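PDB 4ZU5: QdtA from Thermoanaerobacterium thermosaccharolyticum, which is a small, mostly beta protein that belongs to the WxcM-like family of the cupin clan and carries bound thymidine in this model. Local coordinates for residues A[69-74]-A[78-83]. Residues are numbered along the deposited sequence; the frame is centred on the assembly and turned at random.
Sequences IRLKIP and KIIELN
Ile69 O is gripped twice from the facing strand: Ile80 N donates a hydrogen bond to it at 2.9 Å, and Ile79 CA adds a CA-H...O contact at 3.3 Å. Ile69 N answers with a 2.8 Å bond to Ile80 O, which closes one hydrogen-bonded antiparallel pair. Two residues along, Leu71 N reaches Lys78 O at 2.9 Å in an almost straight bond (172° at the hydrogen), and Lys78 N returns to Leu71 O at 3.0 Å. Between these two hydrogen-bonded pairs lies the non-hydrogen-bonded pair Arg70 and Ile79, their CA atoms 4.4 Å apart. On the face that carries Ile69, Leu71, Lys78 and Ile80, two pairs of apolar branches touch, each crossing at a slant. A chi1 of -54° sets Ile80 CG1 beside its backbone N, where it meets Leu71 CD1 at 3.7 Å. Leu82 CD1 packs against Ile69 CG1 at 3.8 Å, and Leu82 also touches Leu60 and Cys62 in the other sheet. On the opposite face Arg70 NH1 forms a salt bridge with Glu98, while Ile79 touches Phe100. Strands 67-73 and 76-82 thus make an antiparallel beta hairpin, 76-82 outermost in its sheet within this chain, as in the cupin jelly-roll.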
loop_
_atom_site.group_PDB
_atom_site.type_symbol
_atom_site.label_atom_id
_atom_site.label_comp_id
_atom_site.label_asym_id
_atom_site.label_seq_id
_atom_site.Cartn_x
_atom_site.Cartn_y
_atom_site.Cartn_z
ATOM N N ILE A 69 -3.138 5.334 16.594
ATOM C CA ILE A 69 -4.127 4.297 16.534
ATOM C C ILE A 69 -4.498 3.960 17.961
ATOM O O ILE A 69 -3.633 3.556 18.748
ATOM C CB ILE A 69 -3.612 2.973 15.920
ATOM C CG1 ILE A 69 -2.830 3.185 14.642
ATOM C CG2 ILE A 69 -4.772 2.018 15.750
ATOM C CD1 ILE A 69 -3.510 4.061 13.622
ATOM N N ARG A 70 -5.765 4.156 18.282
ATOM C CA ARG A 70 -6.287 3.757 19.596
ATOM C C ARG A 70 -6.849 2.356 19.451
ATOM O O ARG A 70 -7.790 2.139 18.708
ATOM C CB ARG A 70 -7.369 4.739 20.072
ATOM C CG ARG A 70 -8.173 4.319 21.301
ATOM C CD ARG A 70 -9.234 5.366 21.729
ATOM N NE ARG A 70 -8.660 6.688 21.980
ATOM C CZ ARG A 70 -8.805 7.754 21.199
ATOM N NH1 ARG A 70 -9.518 7.719 20.086
ATOM N NH2 ARG A 70 -8.176 8.861 21.503
ATOM N N LEU A 71 -6.247 1.406 20.164
ATOM C CA LEU A 71 -6.652 0.031 20.163
ATOM C C LEU A 71 -7.314 -0.267 21.494
ATOM O O LEU A 71 -6.800 0.093 22.557
ATOM C CB LEU A 71 -5.445 -0.904 20.030
ATOM C CG LEU A 71 -4.548 -0.547 18.848
ATOM C CD1 LEU A 71 -3.155 -1.144 19.016
ATOM C CD2 LEU A 71 -5.221 -1.053 17.606
ATOM N N LYS A 72 -8.414 -0.996 21.434
ATOM C CA LYS A 72 -9.005 -1.430 22.673
ATOM C C LYS A 72 -9.741 -2.746 22.628
ATOM O O LYS A 72 -10.328 -3.150 21.629
ATOM C CB LYS A 72 -9.855 -0.288 23.229
ATOM C CG LYS A 72 -11.343 -0.484 23.280
ATOM C CD LYS A 72 -11.964 0.903 23.227
ATOM C CE LYS A 72 -12.482 1.355 24.586
ATOM N NZ LYS A 72 -13.157 2.657 24.337
ATOM N N ILE A 73 -9.666 -3.443 23.754
ATOM C CA ILE A 73 -10.451 -4.606 24.001
ATOM C C ILE A 73 -11.004 -4.343 25.406
ATOM O O ILE A 73 -10.594 -3.391 26.077
ATOM C CB ILE A 73 -9.579 -5.888 23.984
ATOM C CG1 ILE A 73 -8.476 -5.870 25.059
ATOM C CG2 ILE A 73 -8.881 -6.002 22.643
ATOM C CD1 ILE A 73 -7.615 -7.129 25.109
ATOM N N PRO A 74 -11.839 -5.246 25.890
ATOM C CA PRO A 74 -12.418 -4.961 27.197
ATOM C C PRO A 74 -11.336 -4.772 28.258
ATOM O O PRO A 74 -10.367 -5.538 28.330
ATOM C CB PRO A 74 -13.292 -6.187 27.449
ATOM C CG PRO A 74 -13.702 -6.596 26.074
ATOM C CD PRO A 74 -12.436 -6.439 25.278
ATOM N N LYS A 78 -4.662 0.932 24.414
ATOM C CA LYS A 78 -3.336 1.466 24.137
ATOM C C LYS A 78 -3.433 2.362 22.960
ATOM O O LYS A 78 -4.182 2.141 22.008
ATOM C CB LYS A 78 -2.282 0.439 23.684
ATOM C CG LYS A 78 -2.140 -0.810 24.508
ATOM C CD LYS A 78 -1.613 -0.554 25.908
ATOM C CE LYS A 78 -1.948 -1.765 26.773
ATOM N NZ LYS A 78 -1.341 -1.673 28.121
ATOM N N ILE A 79 -2.526 3.298 22.941
ATOM C CA ILE A 79 -2.472 4.121 21.770
ATOM C C ILE A 79 -1.074 3.994 21.178
ATOM O O ILE A 79 -0.058 4.099 21.853
ATOM C CB ILE A 79 -3.097 5.525 22.010
ATOM C CG1 ILE A 79 -2.082 6.602 21.858
ATOM C CG2 ILE A 79 -3.949 5.660 23.255
ATOM C CD1 ILE A 79 -2.113 7.010 20.408
ATOM N N ILE A 80 -1.011 3.638 19.909
ATOM C CA ILE A 80 0.240 3.440 19.221
ATOM C C ILE A 80 0.377 4.508 18.147
ATOM O O ILE A 80 -0.555 4.683 17.345
ATOM C CB ILE A 80 0.177 2.108 18.451
ATOM C CG1 ILE A 80 -0.196 0.961 19.394
ATOM C CG2 ILE A 80 1.504 1.868 17.757
ATOM C CD1 ILE A 80 0.946 0.576 20.285
ATOM N N GLU A 81 1.516 5.187 18.125
ATOM C CA GLU A 81 1.815 6.122 17.057
ATOM C C GLU A 81 2.625 5.477 15.962
ATOM O O GLU A 81 3.685 4.897 16.197
ATOM C CB GLU A 81 2.564 7.346 17.575
ATOM C CG GLU A 81 2.715 8.399 16.509
ATOM C CD GLU A 81 3.419 9.631 17.018
ATOM O OE1 GLU A 81 3.010 10.145 18.062
ATOM O OE2 GLU A 81 4.357 10.064 16.365
ATOM N N LEU A 82 2.091 5.562 14.757
ATOM C CA LEU A 82 2.758 5.040 13.593
ATOM C C LEU A 82 3.339 6.186 12.802
ATOM O O LEU A 82 2.616 7.140 12.493
ATOM C CB LEU A 82 1.765 4.287 12.698
ATOM C CG LEU A 82 1.098 3.066 13.317
ATOM C CD1 LEU A 82 0.086 2.452 12.380
ATOM C CD2 LEU A 82 2.186 2.034 13.644
ATOM N N ASN A 83 4.623 6.057 12.492
ATOM C CA ASN A 83 5.396 7.135 11.895
ATOM C C ASN A 83 6.618 6.656 11.194
ATOM O O ASN A 83 7.453 7.468 10.820
ATOM C CB ASN A 83 5.834 8.092 13.003
ATOM C CG ASN A 83 6.616 7.385 14.090
ATOM O OD1 ASN A 83 7.294 6.372 13.857
ATOM N ND2 ASN A 83 6.509 7.905 15.299
#